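Local coordinates for protein dTDP-glucose 4,6-dehydratase (Klebsiella pneumoniae, PDB 5U4Q) that binds NAD in a Rossmann-type domain and probably catalyses the NAD-dependent conversion of a nucleotide sugar, such as the 4,6-dehydration of dTDP-glucose, at residues A20-N25 with A229-L234; N29-D34 with A75-D80; E68-L73 with L110-G115; P251-S254 with Y258-Y261. All blocks are in the same frame, centred on the assembly; numbering follows the deposited sequence. Where two conformers were deposited one is given.

Interaction 1: residues A20-N25 with A229-L234; sequences AQRLLN and AVVRVL
V231 reaches across to helix 14-25 with both methyls. CG2 lies 3.8 Å from CG of R22 and 4.2 Å from CD2 of L23, and CG1 is as near that CD2 (4.2 Å). Its first torsion (172°) puts CG1 anti to the backbone N and leaves CG2 beside that N, where it faces R22. The two leucines add a looser contact, with L23 CD1 and L234 CD1 4.5 Å apart. No hydrogen bond joins the two segments. The axes cross at -61° and stay 10.8 Å apart, a separation bridged by side chains.

Both helices belong to the Rossmann fold. Helix 14-25 is the helix of the first beta-alpha-beta crossover, between parallel strands 5-9 and 29-34, and helix 223-234 packs beside it, with V230 and V233 against strand 176-185. L23 and L234 both also touch F6 of strand 5-9, which places the apolar part of the contact against the sheet.

Farther out the chemistry turns ionic. In the conformer described, one of two, R22 bends at chi2 (63°), and its guanidinium forms salt bridges with E26 through NE and with E228 through NH1. The carboxylate of E228 also takes NE of R232, one oxygen for each arginine, which would offset the like charges of R22 and R232. R232 NH1 donates in turn to the carbonyl of V312.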
loop_
_atom_site.group_PDB
_atom_site.type_symbol
_atom_site.label_atom_id
_atom_site.label_comp_id
_atom_site.label_asym_id
_atom_site.label_seq_id
_atom_site.Cartn_x
_atom_site.Cartn_y
_atom_site.Cartn_z
ATOM N N ALA A 20 -2.500 -19.394 17.711
ATOM C CA ALA A 20 -1.922 -19.351 19.075
ATOM C C ALA A 20 -2.166 -20.671 19.811
ATOM O O ALA A 20 -1.270 -21.216 20.459
ATOM C CB ALA A 20 -2.527 -18.219 19.844
ATOM N N GLN A 21 -3.388 -21.201 19.718
ATOM C CA GLN A 21 -3.715 -22.450 20.407
ATOM C C GLN A 21 -2.804 -23.612 19.931
ATOM O O GLN A 21 -2.297 -24.402 20.735
ATOM C CB GLN A 21 -5.194 -22.787 20.171
ATOM C CG GLN A 21 -5.669 -24.064 20.832
ATOM C CD GLN A 21 -7.126 -24.308 20.531
ATOM O OE1 GLN A 21 -7.530 -24.489 19.345
ATOM N NE2 GLN A 21 -7.930 -24.300 21.565
ATOM N N ARG A 22 -2.606 -23.713 18.622
ATOM C CA ARG A 22 -1.766 -24.768 18.074
ATOM C C ARG A 22 -0.317 -24.621 18.542
ATOM O O ARG A 22 0.334 -25.602 18.915
ATOM C CB ARG A 22 -1.863 -24.780 16.545
ATOM C CG ARG A 22 -0.945 -25.754 15.854
ATOM C CD ARG A 22 -1.208 -27.219 16.190
ATOM N NE ARG A 22 -0.219 -28.053 15.513
ATOM C CZ ARG A 22 -0.328 -28.504 14.261
ATOM N NH1 ARG A 22 -1.407 -28.245 13.535
ATOM N NH2 ARG A 22 0.647 -29.221 13.733
ATOM N N LEU A 23 0.186 -23.392 18.540
ATOM C CA LEU A 23 1.582 -23.165 18.925
ATOM C C LEU A 23 1.772 -23.500 20.399
ATOM O O LEU A 23 2.794 -24.077 20.779
ATOM C CB LEU A 23 2.038 -21.742 18.624
ATOM C CG LEU A 23 2.120 -21.354 17.132
ATOM C CD1 LEU A 23 2.302 -19.858 16.972
ATOM C CD2 LEU A 23 3.220 -22.139 16.426
ATOM N N LEU A 24 0.778 -23.154 21.208
ATOM C CA LEU A 24 0.832 -23.507 22.637
ATOM C C LEU A 24 0.829 -24.992 22.816
ATOM O O LEU A 24 1.567 -25.530 23.687
ATOM C CB LEU A 24 -0.318 -22.865 23.401
ATOM C CG LEU A 24 -0.200 -21.362 23.537
ATOM C CD1 LEU A 24 -1.520 -20.684 23.871
ATOM C CD2 LEU A 24 0.894 -20.993 24.544
ATOM N N ASN A 25 -0.007 -25.686 22.062
ATOM C CA ASN A 25 -0.067 -27.154 22.159
ATOM C C ASN A 25 1.205 -27.866 21.656
ATOM O O ASN A 25 1.424 -29.053 21.970
ATOM C CB ASN A 25 -1.347 -27.685 21.491
ATOM C CG ASN A 25 -2.584 -27.456 22.354
ATOM O OD1 ASN A 25 -2.571 -27.730 23.552
ATOM N ND2 ASN A 25 -3.674 -27.032 21.735
ATOM N N ALA A 229 -1.036 -25.555 7.666
ATOM C CA ALA A 229 -0.179 -24.896 6.666
ATOM C C ALA A 229 0.628 -23.745 7.254
ATOM O O ALA A 229 1.834 -23.595 6.993
ATOM C CB ALA A 229 -1.020 -24.381 5.530
ATOM N N VAL A 230 -0.034 -22.901 8.021
ATOM C CA VAL A 230 0.642 -21.749 8.591
ATOM C C VAL A 230 1.738 -22.172 9.545
ATOM O O VAL A 230 2.818 -21.591 9.543
ATOM C CB VAL A 230 -0.369 -20.810 9.282
ATOM C CG1 VAL A 230 0.316 -19.689 10.048
ATOM C CG2 VAL A 230 -1.338 -20.250 8.257
ATOM N N VAL A 231 1.470 -23.163 10.391
ATOM C CA VAL A 231 2.482 -23.579 11.361
ATOM C C VAL A 231 3.690 -24.192 10.618
ATOM O O VAL A 231 4.848 -23.943 11.018
ATOM C CB VAL A 231 1.880 -24.448 12.489
ATOM C CG1 VAL A 231 2.978 -25.020 13.375
ATOM C CG2 VAL A 231 0.894 -23.617 13.314
ATOM N N ARG A 232 3.457 -24.916 9.522
ATOM C CA ARG A 232 4.573 -25.445 8.678
ATOM C C ARG A 232 5.347 -24.275 8.023
ATOM O O ARG A 232 6.581 -24.273 8.031
ATOM C CB ARG A 232 4.096 -26.419 7.604
ATOM C CG ARG A 232 3.564 -27.720 8.174
ATOM C CD ARG A 232 3.193 -28.718 7.119
ATOM N NE ARG A 232 2.607 -29.915 7.748
ATOM C CZ ARG A 232 2.708 -31.152 7.272
ATOM N NH1 ARG A 232 3.398 -31.415 6.164
ATOM N NH2 ARG A 232 2.127 -32.152 7.935
ATOM N N VAL A 233 4.629 -23.293 7.485
ATOM C CA VAL A 233 5.273 -22.146 6.841
ATOM C C VAL A 233 6.145 -21.361 7.805
ATOM O O VAL A 233 7.209 -20.881 7.408
ATOM C CB VAL A 233 4.251 -21.194 6.173
ATOM C CG1 VAL A 233 4.877 -19.849 5.778
ATOM C CG2 VAL A 233 3.641 -21.859 4.962
ATOM N N LEU A 234 5.702 -21.211 9.050
ATOM C CA LEU A 234 6.466 -20.469 10.056
ATOM C C LEU A 234 7.876 -21.054 10.191
ATOM O O LEU A 234 8.819 -20.299 10.493
ATOM C CB LEU A 234 5.724 -20.445 11.424
ATOM C CG LEU A 234 4.715 -19.291 11.625
ATOM C CD1 LEU A 234 3.674 -19.615 12.694
ATOM C CD2 LEU A 234 5.436 -17.992 11.983
#

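Interaction 2: residues N29-D34 with A75-D80; sequences NVVGID and ATEQFD. With NAD (nicotinamide-adenine-dinucleotide), chain C.
V31 of strand 29-34 meets E77, the last residue of helix 67-77, and F79 just beyond it. This is the adenosine side of the Rossmann fold: strand 29-34 runs between strands 5-9 and 57-61, and helix 67-77 leads across it toward strand 81-84.

The apolar contact is between V31 and F79. The ring presents its edge, with V31 CB in its plane and 3.7 Å from F79 CE1; CG2 of V31 is equally close to that atom. The two side chains stand at about a right angle. One face of the ring is covered from within its own segment by E77 CB, 3.4 Å above the plane and offset toward the rim, while L73 and strand 5-9 also pack on F79.

E77 adds a contact between carbon and carboxylate. Bent at chi2 (-68°), it brings OE1 to 3.8 Å from V31 CG2; the charge of that oxygen is met by a salt bridge to K5.

The polar work is done at the far end of the strand, away from the helix, where the carboxylate of D34 grips the adenosine ribose of NAD. This is the familiar acidic residue at the end of the second Rossmann strand. OD1 accepts a short bond from O2B (2.5 Å) and also takes the amide N of M36. OD2 receives O3B at 2.7 Å, and the backbone N of A12 donates to that same oxygen.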
loop_
_atom_site.group_PDB
_atom_site.type_symbol
_atom_site.label_atom_id
_atom_site.label_comp_id
_atom_site.label_asym_id
_atom_site.label_seq_id
_atom_site.Cartn_x
_atom_site.Cartn_y
_atom_site.Cartn_z
ATOM N N ASN A 29 6.261 -20.816 23.559
ATOM C CA ASN A 29 5.868 -19.635 24.295
ATOM C C ASN A 29 5.197 -18.697 23.292
ATOM O O ASN A 29 5.689 -18.522 22.170
ATOM C CB ASN A 29 7.096 -18.972 24.922
ATOM C CG ASN A 29 7.739 -19.841 25.993
ATOM O OD1 ASN A 29 7.056 -20.495 26.785
ATOM N ND2 ASN A 29 9.059 -19.857 26.013
ATOM N N VAL A 30 4.050 -18.148 23.661
ATOM C CA VAL A 30 3.294 -17.272 22.780
ATOM C C VAL A 30 2.834 -16.040 23.492
ATOM O O VAL A 30 2.317 -16.128 24.607
ATOM C CB VAL A 30 2.038 -18.005 22.259
ATOM C CG1 VAL A 30 1.185 -17.087 21.392
ATOM C CG2 VAL A 30 2.433 -19.251 21.495
ATOM N N VAL A 31 3.026 -14.884 22.869
ATOM C CA VAL A 31 2.427 -13.653 23.327
ATOM C C VAL A 31 1.383 -13.311 22.263
ATOM O O VAL A 31 1.697 -13.265 21.063
ATOM C CB VAL A 31 3.429 -12.499 23.464
ATOM C CG1 VAL A 31 2.715 -11.210 23.831
ATOM C CG2 VAL A 31 4.503 -12.877 24.489
ATOM N N GLY A 32 0.165 -13.106 22.713
ATOM C CA GLY A 32 -0.946 -12.711 21.843
ATOM C C GLY A 32 -1.289 -11.265 22.112
ATOM O O GLY A 32 -1.279 -10.829 23.271
ATOM N N ILE A 33 -1.540 -10.488 21.049
ATOM C CA ILE A 33 -2.038 -9.136 21.205
ATOM C C ILE A 33 -3.300 -8.946 20.372
ATOM O O ILE A 33 -3.484 -9.625 19.354
ATOM C CB ILE A 33 -0.985 -8.058 20.868
ATOM C CG1 ILE A 33 -0.615 -8.044 19.383
ATOM C CG2 ILE A 33 0.253 -8.247 21.728
ATOM C CD1 ILE A 33 0.228 -6.851 18.975
ATOM N N ASP A 34 -4.179 -8.048 20.825
ATOM C CA ASP A 34 -5.402 -7.733 20.129
ATOM C C ASP A 34 -5.923 -6.465 20.776
ATOM O O ASP A 34 -5.705 -6.267 21.957
ATOM C CB ASP A 34 -6.379 -8.895 20.305
ATOM C CG ASP A 34 -7.449 -8.922 19.245
ATOM O OD1 ASP A 34 -8.298 -7.989 19.218
ATOM O OD2 ASP A 34 -7.438 -9.897 18.445
ATOM N N ALA A 75 10.574 -4.908 22.236
ATOM C CA ALA A 75 11.809 -4.743 23.021
ATOM C C ALA A 75 11.867 -5.658 24.230
ATOM O O ALA A 75 12.905 -6.254 24.505
ATOM C CB ALA A 75 11.941 -3.325 23.468
ATOM N N THR A 76 10.767 -5.747 24.960
ATOM C CA THR A 76 10.740 -6.575 26.177
ATOM C C THR A 76 10.684 -8.082 25.886
ATOM O O THR A 76 11.233 -8.897 26.624
ATOM C CB THR A 76 9.558 -6.199 27.093
ATOM O OG1 THR A 76 8.305 -6.352 26.402
ATOM C CG2 THR A 76 9.664 -4.770 27.539
ATOM N N GLU A 77 10.020 -8.457 24.800
ATOM C CA GLU A 77 9.806 -9.871 24.544
ATOM C C GLU A 77 10.853 -10.591 23.708
ATOM O O GLU A 77 11.019 -11.807 23.877
ATOM C CB GLU A 77 8.401 -10.082 23.962
ATOM C CG GLU A 77 7.282 -9.643 24.896
ATOM C CD GLU A 77 7.112 -10.480 26.161
ATOM O OE1 GLU A 77 7.603 -11.612 26.223
ATOM O OE2 GLU A 77 6.439 -9.990 27.098
ATOM N N GLN A 78 11.527 -9.867 22.809
ATOM C CA GLN A 78 12.564 -10.445 21.953
ATOM C C GLN A 78 12.079 -11.746 21.262
ATOM O O GLN A 78 12.591 -12.838 21.493
ATOM C CB GLN A 78 13.859 -10.652 22.767
ATOM C CG GLN A 78 14.399 -9.358 23.389
ATOM C CD GLN A 78 14.938 -8.360 22.366
ATOM O OE1 GLN A 78 15.768 -8.699 21.522
ATOM N NE2 GLN A 78 14.489 -7.114 22.462
ATOM N N PHE A 79 11.059 -11.589 20.417
ATOM C CA PHE A 79 10.478 -12.677 19.678
ATOM C C PHE A 79 11.415 -13.373 18.703
ATOM O O PHE A 79 12.252 -12.730 18.051
ATOM C CB PHE A 79 9.255 -12.152 18.889
ATOM C CG PHE A 79 8.165 -11.627 19.771
ATOM C CD1 PHE A 79 7.471 -12.498 20.615
ATOM C CD2 PHE A 79 7.822 -10.288 19.769
ATOM C CE1 PHE A 79 6.491 -12.032 21.444
ATOM C CE2 PHE A 79 6.841 -9.806 20.616
ATOM C CZ PHE A 79 6.149 -10.693 21.433
ATOM N N ASP A 80 11.252 -14.681 18.579
ATOM C CA ASP A 80 11.946 -15.458 17.587
ATOM C C ASP A 80 11.213 -15.357 16.253
ATOM O O ASP A 80 11.837 -15.200 15.220
ATOM C CB ASP A 80 12.065 -16.908 18.045
ATOM C CG ASP A 80 12.873 -17.022 19.318
ATOM O OD1 ASP A 80 14.075 -16.650 19.280
ATOM O OD2 ASP A 80 12.318 -17.431 20.348
HETATM P PA NAD C . -10.804 -11.387 12.911
HETATM O O1A NAD C . -11.559 -12.473 13.575
HETATM O O2A NAD C . -11.422 -10.015 12.726
HETATM O O5B NAD C . -9.387 -11.250 13.676
HETATM C C5B NAD C . -8.522 -10.125 13.577
HETATM C C4B NAD C . -8.242 -9.624 14.984
HETATM O O4B NAD C . -7.416 -8.459 14.800
HETATM C C3B NAD C . -9.492 -9.202 15.744
HETATM O O3B NAD C . -9.731 -9.942 16.951
HETATM C C2B NAD C . -9.257 -7.710 15.980
HETATM O O2B NAD C . -9.733 -7.255 17.262
HETATM C C1B NAD C . -7.752 -7.524 15.794
HETATM N N9A NAD C . -7.376 -6.166 15.365
HETATM C C8A NAD C . -7.897 -5.463 14.333
HETATM N N7A NAD C . -7.331 -4.257 14.260
HETATM C C5A NAD C . -6.418 -4.184 15.241
HETATM C C6A NAD C . -5.493 -3.145 15.738
HETATM N N6A NAD C . -5.395 -1.956 15.159
HETATM N N1A NAD C . -4.746 -3.472 16.793
HETATM C C2A NAD C . -4.817 -4.657 17.416
HETATM N N3A NAD C . -5.658 -5.642 17.037
HETATM C C4A NAD C . -6.463 -5.433 15.962
HETATM O O3 NAD C . -10.357 -11.803 11.418
HETATM P PN NAD C . -9.594 -13.128 10.915
HETATM O O1N NAD C . -9.078 -13.951 12.022
HETATM O O2N NAD C . -10.513 -13.689 9.831
HETATM O O5D NAD C . -8.387 -12.422 10.150
HETATM C C5D NAD C . -7.004 -12.649 10.404
HETATM C C4D NAD C . -6.249 -12.077 9.215
HETATM O O4D NAD C . -6.483 -12.901 8.050
HETATM C C3D NAD C . -6.576 -10.654 8.780
HETATM O O3D NAD C . -5.349 -10.013 8.423
HETATM C C2D NAD C . -7.408 -10.812 7.530
HETATM O O2D NAD C . -7.266 -9.714 6.603
HETATM C C1D NAD C . -6.872 -12.100 6.940
HETATM N N1N NAD C . -7.883 -12.824 6.146
HETATM C C2N NAD C . -8.840 -13.601 6.704
HETATM C C3N NAD C . -9.786 -14.280 5.916
HETATM C C7N NAD C . -10.900 -15.175 6.474
HETATM O O7N NAD C . -11.578 -15.861 5.694
HETATM N N7N NAD C . -11.217 -15.229 7.778
HETATM C C4N NAD C . -9.749 -14.115 4.549
HETATM C C5N NAD C . -8.771 -13.305 3.990
HETATM C C6N NAD C . -7.855 -12.645 4.802
#

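Interaction 3: residues E68-L73 with L110-G115; sequences EGMAKL and LNILEG
M70, present as selenomethionine, carries this contact alone on its side, reaching from helix 67-77 to N111 and I112 of helix 98-118. Just before it, the backbone N of G69 is held by OD1 of D66, near the start of the helix. At M70 the chain folds back on itself at chi2 (-74°) and chi3 (-75°), which brings the end methyl round to the neighbouring helix. CE lies 3.5 Å from I112 CD1, tighter than usual van der Waals contact, and 3.8 Å from I112 CG1. N111 is met by carbon only: its CB lies 4.0 Å from M70 CB and equally far from CE, the two side chains crossing at about a right angle. The amide of N111 is used elsewhere, ND2 donating to the carbonyl of L64 while OD1 bonds the hydroxyl of Y99 of the second subunit. One turn on, L73 turns to the sheet instead, against V31 and I33. Helix 98-118 has M70 on one flank; on another, L110 and L113 pack on M164 and Y168 of helix 153-172. L110 also packs on A102 of the second subunit, consistent with the helical dimer interface common in extended short-chain dehydrogenases.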
loop_
_atom_site.group_PDB
_atom_site.type_symbol
_atom_site.label_atom_id
_atom_site.label_comp_id
_atom_site.label_asym_id
_atom_site.label_seq_id
_atom_site.Cartn_x
_atom_site.Cartn_y
_atom_site.Cartn_z
ATOM N N GLU A 68 4.658 3.510 20.559
ATOM C CA GLU A 68 5.459 3.249 21.755
ATOM C C GLU A 68 5.105 1.897 22.364
ATOM O O GLU A 68 6.000 1.155 22.794
ATOM C CB GLU A 68 5.313 4.375 22.800
ATOM C CG GLU A 68 6.146 4.129 24.052
ATOM C CD GLU A 68 6.221 5.311 24.993
ATOM O OE1 GLU A 68 5.453 6.286 24.826
ATOM O OE2 GLU A 68 7.075 5.254 25.905
ATOM N N GLY A 69 3.808 1.582 22.401
ATOM C CA GLY A 69 3.343 0.282 22.957
ATOM C C GLY A 69 3.896 -0.897 22.152
ATOM O O GLY A 69 4.306 -1.916 22.700
HETATM N N MSE A 70 3.880 -0.758 20.834
HETATM C CA MSE A 70 4.439 -1.800 19.973
HETATM C C MSE A 70 5.930 -1.954 20.144
HETATM O O MSE A 70 6.459 -3.065 20.245
HETATM C CB MSE A 70 4.093 -1.497 18.523
HETATM C CG MSE A 70 2.618 -1.738 18.245
HETATM SE SE MSE A 70 2.116 -3.634 18.158
HETATM C CE MSE A 70 2.907 -3.949 16.399
ATOM N N ALA A 71 6.639 -0.832 20.217
ATOM C CA ALA A 71 8.081 -0.879 20.440
ATOM C C ALA A 71 8.419 -1.564 21.774
ATOM O O ALA A 71 9.331 -2.394 21.827
ATOM C CB ALA A 71 8.663 0.530 20.396
ATOM N N LYS A 72 7.679 -1.226 22.821
ATOM C CA LYS A 72 7.863 -1.839 24.145
ATOM C C LYS A 72 7.643 -3.352 24.106
ATOM O O LYS A 72 8.379 -4.125 24.697
ATOM C CB LYS A 72 6.940 -1.205 25.164
ATOM C CG LYS A 72 7.184 -1.640 26.612
ATOM C CD LYS A 72 6.184 -0.993 27.578
ATOM C CE LYS A 72 6.161 0.527 27.460
ATOM N NZ LYS A 72 5.262 1.195 28.455
ATOM N N LEU A 73 6.621 -3.769 23.375
ATOM C CA LEU A 73 6.327 -5.187 23.237
ATOM C C LEU A 73 7.507 -5.933 22.596
ATOM O O LEU A 73 7.991 -6.921 23.119
ATOM C CB LEU A 73 5.070 -5.355 22.384
ATOM C CG LEU A 73 4.676 -6.769 21.988
ATOM C CD1 LEU A 73 4.012 -7.479 23.140
ATOM C CD2 LEU A 73 3.755 -6.706 20.785
ATOM N N LEU A 110 3.709 -1.089 9.591
ATOM C CA LEU A 110 5.039 -0.509 9.757
ATOM C C LEU A 110 5.563 -0.764 11.167
ATOM O O LEU A 110 6.734 -1.089 11.311
ATOM C CB LEU A 110 5.056 0.984 9.457
ATOM C CG LEU A 110 6.444 1.647 9.560
ATOM C CD1 LEU A 110 7.499 1.000 8.676
ATOM C CD2 LEU A 110 6.337 3.143 9.281
ATOM N N ASN A 111 4.707 -0.632 12.193
ATOM C CA ASN A 111 5.157 -0.913 13.579
ATOM C C ASN A 111 5.644 -2.351 13.699
ATOM O O ASN A 111 6.641 -2.620 14.367
ATOM C CB ASN A 111 4.070 -0.570 14.604
ATOM C CG ASN A 111 3.803 0.917 14.664
ATOM O OD1 ASN A 111 4.671 1.709 14.280
ATOM N ND2 ASN A 111 2.609 1.316 15.101
ATOM N N ILE A 112 4.939 -3.288 13.071
ATOM C CA ILE A 112 5.379 -4.673 13.049
ATOM C C ILE A 112 6.769 -4.781 12.377
ATOM O O ILE A 112 7.669 -5.457 12.914
ATOM C CB ILE A 112 4.362 -5.581 12.286
ATOM C CG1 ILE A 112 3.055 -5.728 13.060
ATOM C CG2 ILE A 112 4.934 -6.958 11.943
ATOM C CD1 ILE A 112 3.115 -6.648 14.246
ATOM N N LEU A 113 6.931 -4.166 11.196
ATOM C CA LEU A 113 8.202 -4.268 10.469
ATOM C C LEU A 113 9.355 -3.669 11.269
ATOM O O LEU A 113 10.432 -4.252 11.325
ATOM C CB LEU A 113 8.104 -3.621 9.098
ATOM C CG LEU A 113 7.222 -4.326 8.061
ATOM C CD1 LEU A 113 7.083 -3.438 6.825
ATOM C CD2 LEU A 113 7.796 -5.669 7.694
ATOM N N GLU A 114 9.094 -2.519 11.884
ATOM C CA GLU A 114 10.112 -1.857 12.722
ATOM C C GLU A 114 10.508 -2.728 13.889
ATOM O O GLU A 114 11.704 -2.843 14.207
ATOM C CB GLU A 114 9.642 -0.479 13.164
ATOM C CG GLU A 114 9.832 0.567 12.078
ATOM C CD GLU A 114 11.303 0.891 11.844
ATOM O OE1 GLU A 114 11.872 1.520 12.762
ATOM O OE2 GLU A 114 11.869 0.561 10.783
ATOM N N GLY A 115 9.522 -3.352 14.540
ATOM C CA GLY A 115 9.783 -4.246 15.660
ATOM C C GLY A 115 10.640 -5.416 15.208
ATOM O O GLY A 115 11.648 -5.807 15.879
#

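Interaction 4: residues P251-S254 with Y258-Y261; sequences PATS and YRVY
The carbonyl oxygen of A252 is approached by two groups of strand 258-263. The amide N of V260 donates to it at 3.0 Å, with the hydrogen bond bent to 146°, and CA of R259 comes within 3.3 Å in a CA-H...O contact. The chain here doubles back over a short connection, so that 251-254 runs roughly antiparallel to strand 258-263 and borders that member of the Rossmann sheet. Through R259 and Y261 the same strand makes its backbone bonds to strand 176-185.

Y258 ties down P251, the first residue of 251-254. With CG anti to the backbone N (chi1 157°), the ring extends along the loop, and its OH donates to P251 O at 2.8 Å, in the plane of that carbonyl. T253 O sits at the ring edge, 3.7 Å from CD2 of Y258, and also accepts from H149 of the second subunit. S254 CB approaches the same CD2 obliquely. H166 meets the Y258 ring edge-to-face and also bonds OG of S254, while OG1 of T253 is held by NE1 of W244.

R259 has two conformers, so its outer contacts are tentative. In the one described, T253 CG2 lies over one face of the guanidinium, NH2 returns to the carbonyl of its neighbour Y258, and a water in the guanidinium plane joins that NH2 to S254 O. Beside the A252–V260 bond, A252 CB lies 3.4 Å from V260 O and 3.7 Å from V260 CB.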
loop_
_atom_site.group_PDB
_atom_site.type_symbol
_atom_site.label_atom_id
_atom_site.label_comp_id
_atom_site.label_asym_id
_atom_site.label_seq_id
_atom_site.Cartn_x
_atom_site.Cartn_y
_atom_site.Cartn_z
ATOM N N PRO A 251 6.000 -11.183 -8.857
ATOM C CA PRO A 251 5.708 -10.258 -7.742
ATOM C C PRO A 251 5.775 -10.903 -6.334
ATOM O O PRO A 251 5.655 -10.196 -5.319
ATOM C CB PRO A 251 4.248 -9.852 -8.006
ATOM C CG PRO A 251 4.028 -10.099 -9.447
ATOM C CD PRO A 251 4.832 -11.320 -9.748
ATOM N N ALA A 252 5.919 -12.227 -6.296
ATOM C CA ALA A 252 5.897 -13.017 -5.047
ATOM C C ALA A 252 7.232 -13.680 -4.690
ATOM O O ALA A 252 7.310 -14.450 -3.752
ATOM C CB ALA A 252 4.805 -14.074 -5.133
ATOM N N THR A 253 8.293 -13.356 -5.432
ATOM C CA THR A 253 9.618 -13.865 -5.159
ATOM C C THR A 253 10.594 -12.678 -5.250
ATOM O O THR A 253 10.186 -11.591 -5.665
ATOM C CB THR A 253 10.002 -14.906 -6.223
ATOM O OG1 THR A 253 9.793 -14.359 -7.539
ATOM C CG2 THR A 253 9.138 -16.159 -6.058
ATOM N N SER A 254 11.861 -12.883 -4.866
ATOM C CA SER A 254 12.878 -11.813 -4.944
ATOM C C SER A 254 14.286 -12.361 -4.725
ATOM O O SER A 254 14.465 -13.514 -4.368
ATOM C CB SER A 254 12.612 -10.747 -3.848
ATOM O OG SER A 254 13.592 -9.685 -3.858
ATOM N N TYR A 258 12.192 -12.924 0.680
ATOM C CA TYR A 258 10.808 -12.469 0.583
ATOM C C TYR A 258 10.016 -13.439 -0.260
ATOM O O TYR A 258 10.425 -13.793 -1.375
ATOM C CB TYR A 258 10.788 -11.105 -0.097
ATOM C CG TYR A 258 9.489 -10.663 -0.781
ATOM C CD1 TYR A 258 8.542 -9.887 -0.090
ATOM C CD2 TYR A 258 9.235 -10.943 -2.122
ATOM C CE1 TYR A 258 7.376 -9.467 -0.712
ATOM C CE2 TYR A 258 8.069 -10.515 -2.760
ATOM C CZ TYR A 258 7.150 -9.749 -2.049
ATOM O OH TYR A 258 5.996 -9.327 -2.688
ATOM N N ARG A 259 8.867 -13.871 0.254
ATOM C CA ARG A 259 7.983 -14.767 -0.495
ATOM C C ARG A 259 6.531 -14.472 -0.196
ATOM O O ARG A 259 6.196 -14.076 0.925
ATOM C CB ARG A 259 8.211 -16.235 -0.119
ATOM C CG ARG A 259 9.487 -16.867 -0.633
ATOM C CD ARG A 259 9.485 -17.010 -2.141
ATOM N NE ARG A 259 10.641 -17.795 -2.564
ATOM C CZ ARG A 259 11.884 -17.328 -2.609
ATOM N NH1 ARG A 259 12.870 -18.130 -2.992
ATOM N NH2 ARG A 259 12.144 -16.075 -2.270
ATOM N N VAL A 260 5.676 -14.700 -1.198
ATOM C CA VAL A 260 4.221 -14.562 -1.063
ATOM C C VAL A 260 3.633 -15.851 -1.660
ATOM O O VAL A 260 4.073 -16.308 -2.717
ATOM C CB VAL A 260 3.614 -13.306 -1.721
ATOM C CG1 VAL A 260 2.104 -13.314 -1.532
ATOM C CG2 VAL A 260 4.232 -12.035 -1.141
ATOM N N TYR A 261 2.677 -16.455 -0.952
ATOM C CA TYR A 261 1.979 -17.644 -1.405
ATOM C C TYR A 261 0.464 -17.498 -1.306
ATOM O O TYR A 261 -0.054 -16.890 -0.361
ATOM C CB TYR A 261 2.335 -18.861 -0.539
ATOM C CG TYR A 261 3.797 -19.228 -0.588
ATOM C CD1 TYR A 261 4.340 -19.916 -1.687
ATOM C CD2 TYR A 261 4.647 -18.897 0.458
ATOM C CE1 TYR A 261 5.688 -20.217 -1.730
ATOM C CE2 TYR A 261 6.000 -19.189 0.417
ATOM C CZ TYR A 261 6.516 -19.847 -0.682
ATOM O OH TYR A 261 7.859 -20.142 -0.691
HETATM O O HOH W 1 14.891 -15.310 -2.418
#

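Overall arrangement
Interactions 2 and 3 share helix 67-77 and touch directly: L73 packs on V31, I33 and F79, and the selenium of M70 lies against I33, making one continuous buried core beside the NAD-binding strand. Interaction 1 meets interaction 2 through V30, which packs on L23 and L24, but is only partly buried, with salt bridges beyond its apolar contacts. Interactions 1 to 3 have no hydrogen bond between their segments; apart from the carboxylate of E77 beside V31, their contacts are between carbons. Interaction 4, whose centre lies about 25 Å from that of interaction 2 although both reach the same sheet, is buried yet largely polar, built on backbone carbonyls. Like interaction 3, it touches the second subunit.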